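Local coordinates for protein racemase (Pseudovibrio sp. JE062, PDB 3MKC) that is of unassigned function but belongs to the mandelate racemase/muconate lactonizing enzyme family, joining a small N-terminal domain to an enolase-like TIM barrel, at residues S322-I326 with F338-H342; H139-Y145 with I173-C179; I326-F330 with F366-T370; L45-D49 with K317-T321; G132-V138 with Q329-G333. All blocks are in the same frame, centred on the assembly; numbering follows the deposited sequence.

Interaction 1: residues S322-I326 with F338-H342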
# COMPACT_ATOMS: atom_id res chain seq x y z
N SER A 322 -5.67 2.02 -4.59
CA SER A 322 -4.96 2.06 -5.87
C SER A 322 -4.88 3.50 -6.38
O SER A 322 -3.89 3.90 -6.99
CB SER A 322 -5.66 1.19 -6.92
OG SER A 322 -5.39 -0.19 -6.70
N ALA A 323 -5.93 4.29 -6.13
CA ALA A 323 -5.95 5.68 -6.55
C ALA A 323 -4.91 6.47 -5.76
O ALA A 323 -4.15 7.26 -6.33
CB ALA A 323 -7.34 6.28 -6.35
N ALA A 324 -4.89 6.26 -4.45
CA ALA A 324 -3.94 6.96 -3.59
C ALA A 324 -2.52 6.61 -4.02
O ALA A 324 -1.64 7.47 -4.02
CB ALA A 324 -4.16 6.58 -2.13
N ALA A 325 -2.32 5.36 -4.41
CA ALA A 325 -1.01 4.87 -4.83
C ALA A 325 -0.47 5.61 -6.05
O ALA A 325 0.72 5.90 -6.14
CB ALA A 325 -1.07 3.36 -5.11
N ILE A 326 -1.35 5.91 -7.00
CA ILE A 326 -0.90 6.63 -8.19
C ILE A 326 -0.52 8.06 -7.80
O ILE A 326 0.49 8.60 -8.26
CB ILE A 326 -2.00 6.67 -9.27
CG1 ILE A 326 -2.20 5.26 -9.83
CG2 ILE A 326 -1.61 7.63 -10.39
CD1 ILE A 326 -3.36 5.14 -10.82
N PHE A 338 6.03 1.03 -8.05
CA PHE A 338 5.21 1.03 -6.84
C PHE A 338 4.21 -0.11 -7.03
O PHE A 338 3.86 -0.45 -8.16
CB PHE A 338 4.51 2.38 -6.65
CG PHE A 338 3.48 2.69 -7.69
CD1 PHE A 338 2.12 2.69 -7.36
CD2 PHE A 338 3.85 3.02 -8.99
CE1 PHE A 338 1.16 2.99 -8.31
CE2 PHE A 338 2.89 3.33 -9.95
CZ PHE A 338 1.54 3.31 -9.61
N GLU A 339 3.77 -0.73 -5.93
CA GLU A 339 2.85 -1.86 -6.07
C GLU A 339 1.46 -1.45 -6.49
O GLU A 339 0.87 -0.51 -5.95
CB GLU A 339 2.76 -2.68 -4.78
CG GLU A 339 1.77 -3.85 -4.89
CD GLU A 339 1.85 -4.82 -3.72
OE1 GLU A 339 2.00 -4.36 -2.57
OE2 GLU A 339 1.74 -6.04 -3.96
N TYR A 340 0.93 -2.19 -7.47
CA TYR A 340 -0.40 -1.93 -7.98
C TYR A 340 -1.05 -3.25 -8.36
O TYR A 340 -0.39 -4.15 -8.89
CB TYR A 340 -0.31 -1.04 -9.22
CG TYR A 340 -1.61 -0.39 -9.61
CD1 TYR A 340 -2.01 0.82 -9.05
CD2 TYR A 340 -2.45 -0.98 -10.55
CE1 TYR A 340 -3.20 1.43 -9.42
CE2 TYR A 340 -3.65 -0.39 -10.93
CZ TYR A 340 -4.02 0.82 -10.36
OH TYR A 340 -5.20 1.41 -10.73
N VAL A 341 -2.33 -3.38 -8.06
CA VAL A 341 -3.07 -4.58 -8.41
C VAL A 341 -4.02 -4.12 -9.51
O VAL A 341 -4.83 -3.21 -9.32
CB VAL A 341 -3.86 -5.13 -7.20
CG1 VAL A 341 -4.83 -4.09 -6.67
CG2 VAL A 341 -4.61 -6.40 -7.60
N HIS A 342 -3.88 -4.72 -10.69
CA HIS A 342 -4.70 -4.35 -11.83
C HIS A 342 -5.84 -5.34 -12.03
O HIS A 342 -5.68 -6.54 -11.80
CB HIS A 342 -3.82 -4.28 -13.08
CG HIS A 342 -4.50 -3.65 -14.25
ND1 HIS A 342 -5.45 -4.30 -15.01
CD2 HIS A 342 -4.39 -2.40 -14.78
CE1 HIS A 342 -5.90 -3.49 -15.95
NE2 HIS A 342 -5.27 -2.33 -15.83

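Interaction 2: residues H139-Y145 with I173-C179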
# COMPACT_ATOMS: atom_id res chain seq x y z
N HIS A 139 5.15 4.19 -13.46
CA HIS A 139 5.04 2.79 -13.83
C HIS A 139 4.97 1.89 -12.62
O HIS A 139 5.89 1.85 -11.80
CB HIS A 139 6.23 2.37 -14.70
CG HIS A 139 6.39 3.19 -15.94
ND1 HIS A 139 6.91 4.47 -15.92
CD2 HIS A 139 6.05 2.94 -17.22
CE1 HIS A 139 6.87 4.97 -17.14
NE2 HIS A 139 6.36 4.06 -17.95
N PRO A 140 3.87 1.14 -12.48
CA PRO A 140 3.76 0.25 -11.33
C PRO A 140 4.29 -1.13 -11.64
O PRO A 140 4.54 -1.45 -12.81
CB PRO A 140 2.27 0.20 -11.11
CG PRO A 140 1.78 0.08 -12.54
CD PRO A 140 2.63 1.11 -13.28
N TYR A 141 4.50 -1.93 -10.61
CA TYR A 141 4.90 -3.31 -10.84
C TYR A 141 3.60 -3.99 -10.43
O TYR A 141 2.90 -3.52 -9.53
CB TYR A 141 6.08 -3.74 -9.96
CG TYR A 141 5.82 -3.97 -8.49
CD1 TYR A 141 5.11 -5.09 -8.05
CD2 TYR A 141 6.35 -3.11 -7.53
CE1 TYR A 141 4.93 -5.34 -6.69
CE2 TYR A 141 6.18 -3.35 -6.17
CZ TYR A 141 5.47 -4.47 -5.75
OH TYR A 141 5.30 -4.71 -4.41
N LEU A 142 3.24 -5.05 -11.13
CA LEU A 142 2.00 -5.73 -10.82
C LEU A 142 2.26 -7.02 -10.07
O LEU A 142 3.10 -7.83 -10.48
CB LEU A 142 1.22 -6.03 -12.10
CG LEU A 142 0.92 -4.80 -12.96
CD1 LEU A 142 0.07 -5.22 -14.16
CD2 LEU A 142 0.19 -3.75 -12.14
N THR A 143 1.55 -7.22 -8.97
CA THR A 143 1.71 -8.42 -8.18
C THR A 143 0.80 -9.50 -8.76
O THR A 143 -0.41 -9.30 -8.88
CB THR A 143 1.35 -8.15 -6.71
OG1 THR A 143 2.18 -7.10 -6.22
CG2 THR A 143 1.57 -9.40 -5.87
N LEU A 144 1.40 -10.63 -9.13
CA LEU A 144 0.68 -11.73 -9.74
C LEU A 144 0.61 -12.99 -8.89
O LEU A 144 1.53 -13.30 -8.14
CB LEU A 144 1.35 -12.11 -11.07
CG LEU A 144 1.65 -10.96 -12.02
CD1 LEU A 144 2.48 -11.47 -13.20
CD2 LEU A 144 0.35 -10.33 -12.49
N TYR A 145 -0.50 -13.72 -9.03
CA TYR A 145 -0.69 -14.97 -8.31
C TYR A 145 -1.84 -15.75 -8.96
O TYR A 145 -2.99 -15.30 -8.94
CB TYR A 145 -1.00 -14.73 -6.84
CG TYR A 145 -0.79 -15.97 -5.99
CD1 TYR A 145 0.49 -16.38 -5.61
CD2 TYR A 145 -1.88 -16.74 -5.56
CE1 TYR A 145 0.68 -17.52 -4.83
CE2 TYR A 145 -1.69 -17.88 -4.79
CZ TYR A 145 -0.41 -18.27 -4.42
OH TYR A 145 -0.23 -19.38 -3.63
N ILE A 173 4.12 -4.61 -19.32
CA ILE A 173 4.21 -4.27 -17.91
C ILE A 173 5.71 -4.26 -17.60
O ILE A 173 6.41 -5.23 -17.90
CB ILE A 173 3.51 -5.33 -17.02
CG1 ILE A 173 2.02 -5.39 -17.37
CG2 ILE A 173 3.70 -5.00 -15.55
CD1 ILE A 173 1.30 -4.05 -17.26
N ARG A 174 6.19 -3.17 -17.01
CA ARG A 174 7.61 -3.03 -16.72
C ARG A 174 8.16 -3.92 -15.62
O ARG A 174 9.37 -4.17 -15.58
CB ARG A 174 7.92 -1.57 -16.40
CG ARG A 174 7.42 -0.57 -17.43
CD ARG A 174 8.09 -0.78 -18.77
NE ARG A 174 7.64 0.19 -19.77
CZ ARG A 174 7.96 1.48 -19.77
NH1 ARG A 174 8.75 1.97 -18.82
NH2 ARG A 174 7.49 2.28 -20.72
N ALA A 175 7.31 -4.39 -14.71
CA ALA A 175 7.77 -5.24 -13.62
C ALA A 175 6.62 -6.00 -12.97
O ALA A 175 5.50 -5.51 -12.90
CB ALA A 175 8.49 -4.39 -12.57
N VAL A 176 6.92 -7.21 -12.50
CA VAL A 176 5.93 -8.05 -11.86
C VAL A 176 6.51 -8.72 -10.62
O VAL A 176 7.72 -8.92 -10.52
CB VAL A 176 5.43 -9.15 -12.81
CG1 VAL A 176 4.75 -8.52 -14.03
CG2 VAL A 176 6.59 -10.03 -13.25
N LYS A 177 5.65 -9.05 -9.67
CA LYS A 177 6.09 -9.73 -8.46
C LYS A 177 5.39 -11.07 -8.38
O LYS A 177 4.18 -11.16 -8.57
CB LYS A 177 5.74 -8.90 -7.22
CG LYS A 177 6.25 -9.54 -5.93
CD LYS A 177 6.16 -8.58 -4.75
CE LYS A 177 4.72 -8.38 -4.28
NZ LYS A 177 4.64 -7.43 -3.13
N VAL A 178 6.16 -12.11 -8.12
CA VAL A 178 5.62 -13.46 -7.99
C VAL A 178 5.78 -13.84 -6.53
O VAL A 178 6.51 -13.18 -5.79
CB VAL A 178 6.39 -14.46 -8.86
CG1 VAL A 178 6.28 -14.06 -10.32
CG2 VAL A 178 7.85 -14.50 -8.43
N CYS A 179 5.09 -14.90 -6.10
CA CYS A 179 5.18 -15.33 -4.71
C CYS A 179 5.48 -16.81 -4.62
O CYS A 179 5.23 -17.57 -5.56
CB CYS A 179 3.86 -15.09 -3.98
SG CYS A 179 3.10 -13.49 -4.25
O HOH W 1 4.50 -1.49 -15.65

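Interaction 3: residues I326-F330 with F366-T370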
# COMPACT_ATOMS: atom_id res chain seq x y z
N ILE A 326 -1.35 5.91 -7.00
CA ILE A 326 -0.90 6.63 -8.19
C ILE A 326 -0.52 8.06 -7.80
O ILE A 326 0.49 8.60 -8.26
CB ILE A 326 -2.00 6.67 -9.27
CG1 ILE A 326 -2.20 5.26 -9.83
CG2 ILE A 326 -1.61 7.63 -10.39
CD1 ILE A 326 -3.36 5.14 -10.82
N HIS A 327 -1.33 8.69 -6.95
CA HIS A 327 -1.04 10.05 -6.53
C HIS A 327 0.24 10.05 -5.73
O HIS A 327 1.05 10.98 -5.84
CB HIS A 327 -2.21 10.61 -5.72
CG HIS A 327 -3.39 11.00 -6.55
ND1 HIS A 327 -3.61 12.30 -6.96
CD2 HIS A 327 -4.39 10.26 -7.08
CE1 HIS A 327 -4.70 12.35 -7.70
NE2 HIS A 327 -5.20 11.12 -7.79
N TYR A 328 0.42 9.01 -4.93
CA TYR A 328 1.64 8.85 -4.13
C TYR A 328 2.88 8.79 -5.03
O TYR A 328 3.83 9.54 -4.85
CB TYR A 328 1.56 7.57 -3.29
CG TYR A 328 2.90 7.17 -2.72
CD1 TYR A 328 3.37 7.73 -1.53
CD2 TYR A 328 3.75 6.30 -3.42
CE1 TYR A 328 4.65 7.46 -1.06
CE2 TYR A 328 5.03 6.02 -2.96
CZ TYR A 328 5.48 6.61 -1.78
OH TYR A 328 6.76 6.37 -1.34
N GLN A 329 2.85 7.89 -6.01
CA GLN A 329 4.01 7.73 -6.88
C GLN A 329 4.37 9.00 -7.65
O GLN A 329 5.54 9.26 -7.90
CB GLN A 329 3.81 6.58 -7.86
CG GLN A 329 5.09 6.21 -8.62
CD GLN A 329 6.13 5.53 -7.74
OE1 GLN A 329 6.02 5.54 -6.51
NE2 GLN A 329 7.15 4.96 -8.37
N PHE A 330 3.37 9.79 -8.01
CA PHE A 330 3.65 11.02 -8.74
C PHE A 330 4.32 12.10 -7.90
O PHE A 330 5.32 12.70 -8.31
CB PHE A 330 2.36 11.59 -9.34
CG PHE A 330 2.09 11.11 -10.74
CD1 PHE A 330 2.86 11.58 -11.80
CD2 PHE A 330 1.09 10.18 -10.99
CE1 PHE A 330 2.64 11.11 -13.10
CE2 PHE A 330 0.86 9.71 -12.28
CZ PHE A 330 1.64 10.18 -13.34
N PHE A 366 0.93 4.97 -15.98
CA PHE A 366 -0.21 5.85 -15.72
C PHE A 366 0.13 7.30 -15.98
O PHE A 366 1.24 7.75 -15.71
CB PHE A 366 -0.68 5.70 -14.27
CG PHE A 366 -1.27 4.36 -13.96
CD1 PHE A 366 -2.37 3.89 -14.67
CD2 PHE A 366 -0.72 3.55 -12.97
CE1 PHE A 366 -2.93 2.65 -14.39
CE2 PHE A 366 -1.27 2.30 -12.68
CZ PHE A 366 -2.37 1.84 -13.40
N ALA A 367 -0.84 8.04 -16.51
CA ALA A 367 -0.67 9.46 -16.78
C ALA A 367 -1.05 10.21 -15.51
O ALA A 367 -1.63 9.63 -14.60
CB ALA A 367 -1.57 9.89 -17.93
N LYS A 368 -0.74 11.50 -15.46
CA LYS A 368 -1.07 12.30 -14.29
C LYS A 368 -2.57 12.38 -14.07
O LYS A 368 -3.33 12.60 -15.00
CB LYS A 368 -0.51 13.72 -14.45
CG LYS A 368 1.01 13.74 -14.60
CD LYS A 368 1.59 15.13 -14.38
CE LYS A 368 1.16 16.11 -15.44
NZ LYS A 368 1.90 17.40 -15.30
N PRO A 369 -3.03 12.16 -12.82
CA PRO A 369 -4.46 12.23 -12.55
C PRO A 369 -4.98 13.62 -12.91
O PRO A 369 -4.28 14.61 -12.73
CB PRO A 369 -4.54 11.94 -11.06
CG PRO A 369 -3.42 10.97 -10.86
CD PRO A 369 -2.30 11.62 -11.66
N THR A 370 -6.21 13.70 -13.42
CA THR A 370 -6.78 14.98 -13.81
C THR A 370 -8.01 15.39 -13.00
O THR A 370 -8.55 16.48 -13.20
CB THR A 370 -7.17 14.97 -15.29
OG1 THR A 370 -8.04 13.86 -15.54
CG2 THR A 370 -5.94 14.86 -16.18

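Interaction 4: residues L45-D49 with K317-T321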
# COMPACT_ATOMS: atom_id res chain seq x y z
N LEU A 45 -13.09 9.98 0.25
CA LEU A 45 -13.07 8.55 0.49
C LEU A 45 -11.67 8.01 0.75
O LEU A 45 -10.72 8.36 0.05
CB LEU A 45 -13.66 7.82 -0.71
CG LEU A 45 -15.11 8.17 -1.04
CD1 LEU A 45 -15.48 7.64 -2.41
CD2 LEU A 45 -16.02 7.59 0.03
N GLY A 46 -11.57 7.15 1.75
CA GLY A 46 -10.31 6.52 2.09
C GLY A 46 -10.67 5.13 2.56
O GLY A 46 -11.84 4.77 2.53
N GLU A 47 -9.70 4.32 2.95
CA GLU A 47 -10.03 3.00 3.45
C GLU A 47 -8.97 2.54 4.43
O GLU A 47 -7.80 2.92 4.33
CB GLU A 47 -10.22 2.00 2.30
CG GLU A 47 -8.97 1.53 1.60
CD GLU A 47 -9.28 0.60 0.44
OE1 GLU A 47 -10.36 -0.04 0.44
OE2 GLU A 47 -8.45 0.50 -0.48
N ALA A 48 -9.41 1.74 5.40
CA ALA A 48 -8.53 1.22 6.44
C ALA A 48 -8.41 -0.29 6.39
O ALA A 48 -9.36 -1.00 6.05
CB ALA A 48 -9.05 1.66 7.81
N ASP A 49 -7.23 -0.80 6.75
CA ASP A 49 -7.00 -2.24 6.77
C ASP A 49 -7.51 -2.79 8.10
O ASP A 49 -7.93 -2.02 8.97
CB ASP A 49 -5.50 -2.52 6.61
CG ASP A 49 -5.21 -3.95 6.21
OD1 ASP A 49 -6.11 -4.63 5.67
OD2 ASP A 49 -4.07 -4.40 6.42
N LYS A 317 -5.71 -3.71 -1.64
CA LYS A 317 -7.04 -3.45 -1.09
C LYS A 317 -7.99 -3.22 -2.27
O LYS A 317 -8.07 -4.07 -3.15
CB LYS A 317 -7.04 -2.21 -0.20
CG LYS A 317 -6.95 -2.48 1.30
CD LYS A 317 -7.98 -3.49 1.79
CE LYS A 317 -8.08 -3.45 3.30
NZ LYS A 317 -8.73 -4.64 3.91
N THR A 318 -8.68 -2.09 -2.28
CA THR A 318 -9.62 -1.80 -3.36
C THR A 318 -9.15 -0.66 -4.25
O THR A 318 -7.99 -0.24 -4.18
CB THR A 318 -11.02 -1.45 -2.82
OG1 THR A 318 -11.01 -0.12 -2.28
CG2 THR A 318 -11.43 -2.43 -1.74
N GLY A 319 -10.05 -0.16 -5.08
CA GLY A 319 -9.71 0.93 -5.98
C GLY A 319 -9.39 2.22 -5.24
O GLY A 319 -8.78 3.13 -5.80
N ILE A 320 -9.82 2.30 -3.98
CA ILE A 320 -9.56 3.50 -3.20
C ILE A 320 -8.06 3.67 -2.93
O ILE A 320 -7.50 4.75 -3.11
CB ILE A 320 -10.31 3.46 -1.85
CG1 ILE A 320 -11.82 3.35 -2.11
CG2 ILE A 320 -10.00 4.70 -1.04
CD1 ILE A 320 -12.66 3.33 -0.84
N THR A 321 -7.42 2.59 -2.51
CA THR A 321 -5.99 2.63 -2.24
C THR A 321 -5.19 2.69 -3.55
O THR A 321 -4.15 3.35 -3.61
CB THR A 321 -5.55 1.41 -1.40
OG1 THR A 321 -6.20 1.48 -0.12
CG2 THR A 321 -4.04 1.40 -1.20
O HOH W 2 -10.19 -3.68 6.12

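Interaction 5: residues G132-V138 with Q329-G333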
# COMPACT_ATOMS: atom_id res chain seq x y z
N GLY A 132 2.99 18.29 -5.97
CA GLY A 132 3.10 18.32 -7.42
C GLY A 132 4.09 17.29 -7.91
O GLY A 132 4.63 16.51 -7.12
N THR A 133 4.34 17.27 -9.21
CA THR A 133 5.27 16.29 -9.76
C THR A 133 6.00 16.82 -10.97
O THR A 133 5.56 17.78 -11.60
CB THR A 133 4.52 15.00 -10.19
OG1 THR A 133 5.47 14.03 -10.66
CG2 THR A 133 3.54 15.31 -11.31
N ASN A 134 7.12 16.18 -11.29
CA ASN A 134 7.89 16.53 -12.47
C ASN A 134 7.91 15.32 -13.40
O ASN A 134 8.53 15.35 -14.45
CB ASN A 134 9.32 16.93 -12.11
CG ASN A 134 9.39 18.23 -11.35
OD1 ASN A 134 8.68 19.19 -11.67
ND2 ASN A 134 10.24 18.29 -10.33
N LYS A 135 7.23 14.26 -12.99
CA LYS A 135 7.16 13.04 -13.79
C LYS A 135 5.97 13.17 -14.73
O LYS A 135 4.91 13.64 -14.33
CB LYS A 135 6.95 11.83 -12.87
CG LYS A 135 8.00 11.70 -11.78
CD LYS A 135 7.59 10.72 -10.69
CE LYS A 135 8.59 10.76 -9.53
NZ LYS A 135 8.20 9.90 -8.38
N ASP A 136 6.12 12.78 -15.99
CA ASP A 136 4.98 12.90 -16.87
C ASP A 136 4.16 11.60 -16.78
O ASP A 136 2.97 11.59 -17.11
CB ASP A 136 5.43 13.20 -18.31
CG ASP A 136 5.96 11.99 -19.01
OD1 ASP A 136 6.83 11.30 -18.44
OD2 ASP A 136 5.51 11.73 -20.15
N LYS A 137 4.78 10.53 -16.29
CA LYS A 137 4.11 9.24 -16.13
C LYS A 137 4.76 8.37 -15.05
O LYS A 137 5.95 8.52 -14.76
CB LYS A 137 4.12 8.45 -17.44
CG LYS A 137 3.42 9.14 -18.61
CD LYS A 137 2.35 8.24 -19.22
CE LYS A 137 2.91 6.87 -19.59
NZ LYS A 137 1.87 5.96 -20.14
N VAL A 138 3.99 7.45 -14.47
CA VAL A 138 4.54 6.55 -13.47
C VAL A 138 4.30 5.11 -13.91
O VAL A 138 3.36 4.84 -14.66
CB VAL A 138 3.90 6.77 -12.08
CG1 VAL A 138 4.13 8.21 -11.63
CG2 VAL A 138 2.41 6.45 -12.12
N GLN A 329 2.85 7.89 -6.01
CA GLN A 329 4.01 7.73 -6.88
C GLN A 329 4.37 9.00 -7.65
O GLN A 329 5.54 9.26 -7.90
CB GLN A 329 3.81 6.58 -7.86
CG GLN A 329 5.09 6.21 -8.62
CD GLN A 329 6.13 5.53 -7.74
OE1 GLN A 329 6.02 5.54 -6.51
NE2 GLN A 329 7.15 4.96 -8.37
N PHE A 330 3.37 9.79 -8.01
CA PHE A 330 3.65 11.02 -8.74
C PHE A 330 4.32 12.10 -7.90
O PHE A 330 5.32 12.70 -8.31
CB PHE A 330 2.36 11.59 -9.34
CG PHE A 330 2.09 11.11 -10.74
CD1 PHE A 330 2.86 11.58 -11.80
CD2 PHE A 330 1.09 10.18 -10.99
CE1 PHE A 330 2.64 11.11 -13.10
CE2 PHE A 330 0.86 9.71 -12.28
CZ PHE A 330 1.64 10.18 -13.34
N ALA A 331 3.79 12.35 -6.70
CA ALA A 331 4.31 13.42 -5.86
C ALA A 331 5.31 13.02 -4.78
O ALA A 331 6.15 13.83 -4.40
CB ALA A 331 3.16 14.16 -5.22
N VAL A 332 5.21 11.79 -4.30
CA VAL A 332 6.06 11.32 -3.20
C VAL A 332 7.06 10.23 -3.54
O VAL A 332 8.20 10.26 -3.07
CB VAL A 332 5.18 10.80 -2.05
CG1 VAL A 332 6.02 10.54 -0.81
CG2 VAL A 332 4.07 11.82 -1.75
N GLY A 333 6.63 9.26 -4.36
CA GLY A 333 7.48 8.15 -4.73
C GLY A 333 8.92 8.47 -5.07
O GLY A 333 9.21 9.45 -5.76
O HOH W 3 6.74 16.36 -5.40

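Interaction 1: residues S322-I326 with F338-H342
Ser322 O accepts the helical hydrogen bond from Ile326 N at 3.2 Å, and Tyr340 CE1 packs against that oxygen at 3.5 Å from across the contact. No hydrogen bond joins the two segments, so everything else here is a matter of shape. Ser322 CB also rests on the Tyr340 ring, again 3.5 Å from CE1, while its OG lies over one face, displaced toward the rim. The phenol reaches the helix because CG of Tyr340 stands opposite the backbone N (chi1 -164°); its far end continues past Ile326, whose CD1 comes to 4.0 Å from Tyr340 CE1. The hydroxyl itself is hydrogen-bonded to Glu358, beyond both segments.

Phe338 turns its ring to the next part of the helix surface. Its CE1 meets the backbone O of Ala325 at 3.7 Å and the CB of Ala325 at 3.9 Å, and CZ approaches Ile326 CG1. Helix 319-331 leads into strand 339-340 as the last helix-to-strand step of the eightfold barrel, and Phe338 and Tyr340 supply most of the strand side of the contact. Glu339, between these two, sends its carboxylate elsewhere, to Thr143 and Asn315. With the Tyr340 hydroxyl and the Glu339 carboxylate bonded to such outside partners, what lies between helix and strand is van der Waals contact of side chains and helix backbone with two aromatic rings.

Interaction 2: residues H139-Y145 with I173-C179
Leu142 is bonded to strand 175-179 through both its N and its O: the N donates to Ala175 O at 2.9 Å, and the O accepts from Lys177 N at the same length. Leu144 N then bonds to Lys177 O with an N-H...O angle of 171°, completing the ladder of a parallel pair in which Leu142 faces Val176 and Thr143 faces Lys177. Tyr141 CA adds a CA-H...O contact of 3.1 Å to Ala175 O. Before the pairing begins, one water takes over, donating to Pro140 O and accepting from Arg174 N.

Among the side chains, the polar link is Lys177 NZ, which donates to Tyr141 OH at 3.1 Å. The lysine starts out opposite its backbone N and bends at chi3 (73°), which carries its CE alongside Thr143 OG1; the ammonium is also salt-bridged to Glu238, and Thr143 OG1 is hydrogen-bonded to Glu339. At the other end Arg174 lays its guanidinium over one face of the His139 imidazole, the planes 25° apart, with NH1 3.3 Å from His139 CD2 but no hydrogen bond.

The remaining contacts are largely apolar. On the face that carries Leu142 and Val176, Leu142 CD1 meets Ile173 CD1 at 3.5 Å, the two chains crossing at about a right angle, and Leu144 CD1 lies 3.8 Å from Val176 CB. Separately, at the end of the pairing, Cys179 and the Tyr145 ring make an oblique sulfur-aromatic contact. With helix 154-170 linking the two parallel strands, this is the first beta-alpha-beta crossover of a TIM barrel.

Interaction 3: residues I326-F330 with F366-T370
This is an apolar contact without a single hydrogen bond across it, in which Ile326, His327 and Phe330 on the C-terminal half of helix 319-331 meet Phe366, Lys368 and Pro369 of a late segment of the chain. Ile326 serves two partners because it forks: CG1 lies beside the backbone N (chi1 -69°) and CG2 opposite to it. The first branch ends in CD1, set over one face of the Phe366 ring in a CH-pi contact 3.8 Å from the centroid and 14° off the ring normal. The second brings CG2 to 3.8 Å from Pro369 CG.

Strand 366-367 runs antiparallel to strand 137-143, the opening strand of the barrel, and the segment 366-370 then leaves it to pass across the helix. It thus belongs to the chain that follows the eight barrel strands, and packs beside the start of strand 137-143 and the C-terminal half of the helix. Phe366 also meets the Tyr340 ring there.

Pro369 touches three helix residues, Ile326 among them. Its CG sits above the His327 imidazole in a second CH-pi contact, while its CB is 3.4 Å from His327 CE1; a hydrogen bond from Tyr127 N to ND1 helps to fix the turn of that ring. The same proline puts CD 3.7 Å from Phe330 CD2. Around the Phe330 ring the flanking segment supplies backbone as well: Phe366 O lies near the ring plane, 3.4 Å from CZ, and Ala367 O is 3.4 Å from CE2. Lys368 covers one face with the base of its side chain, CG coming to 3.4 Å from Phe330 CE1, before its ammonium end leads away.

Interaction 4: residues L45-D49 with K317-T321
Glu47 CG takes the position between its backbone N and carbonyl carbon (chi1 74°), and from there the chain runs extended to set its carboxylate over the start of helix 319-331. Thr318 makes a matching choice for OG1, which turns that hydroxyl both to the carboxylate and back to its own helix. OE1 of Glu47 accepts from Thr318 OG1 at 2.8 Å, on its syn side but 34° out of the carboxylate plane. OE2 gathers more: Thr318 N donates to it at 3.2 Å, also from the syn side, Thr321 N does so weakly, and Thr321 OG1 donates in a very short bond whose exact length is doubtful. Thr31 holds OE1 as well.

Thr318 is the N-cap of the helix, its OG1 accepting from Ile320 N at 3.2 Å with an N-H...O angle of 166°. One hydroxyl therefore caps the helix and binds the acid of the other domain. Strand 43-48 is an outermost strand of the three-stranded antiparallel sheet of the N-terminal domain, and here that sheet meets the barrel, as in other members of the enolase superfamily. The buried carboxylate faces the positive end of the helix dipole, which would probably steady its negative charge.

Apolar and charged contacts flank the acid. Ile320 CG2 lies 3.6 Å from Gly46 CA, against bare backbone. On the other side Lys317 NZ makes a weak salt bridge of 3.2 Å to Asp49 OD1, and a water joins NZ to Ala48 O. Asn30 O also accepts from this ammonium, and Asp49 OD2 is salt-bridged to Arg290.

Interaction 5: residues G132-V138 with Q329-G333
Thr133 and Ala331 bring the backbones closest, their CA atoms 4.9 Å apart, where the loop entering strand 137-143 passes the last turn of helix 319-331. Gly132, at a positive phi of 84°, points its O toward Ala331, 3.4 Å from CA in a CA-H...O contact, and one water donates to both Gly132 O and Ala331 O.

Thr133 OG1 works twice. It donates to Phe330 O at 2.7 Å, reaching that carbonyl from above its plane, and accepts from Lys135 N at 2.9 Å, closing an ST turn. Lys135, extended beyond CG, carries NZ to two further carbonyls: Gln329 O, met nearly along the C=O axis, and Gly333 O, met from above the plane, each at 2.8 Å. Further on, Val138 CG1 sits over the centre of the Phe330 ring, 3.4 Å from the centroid, on the face opposite Lys368. Val138 CB touches Gln329 CG at 3.7 Å.

Carbonyls at and just beyond the helix end thus receive a hydroxyl and an ammonium from the loop, and the positive charge of Lys135 would probably suit the negative end of the helix dipole.

How the interactions relate
Helix 319-331 is the common thread: interaction 4 lies at its start, interaction 1 along its middle, and interactions 3 and 5 at its end, with interactions 4 and 5 about 20 Å apart between centres. Interactions 3 and 5 are the nearest pair, about 6 Å between centres; they share Gln329 and Phe330 and are tied by Phe366 N and Val138 O, 2.8 Å apart. Interactions 1 and 3 share Ile326. Interaction 2 stands away from the helix but meets interaction 1 where strands 137-143 and 339-340 adjoin and close the barrel, with Glu339 OE2 2.5 Å from Thr143 OG1. Interaction 4 joins the barrel helix to the sheet of the N-terminal domain.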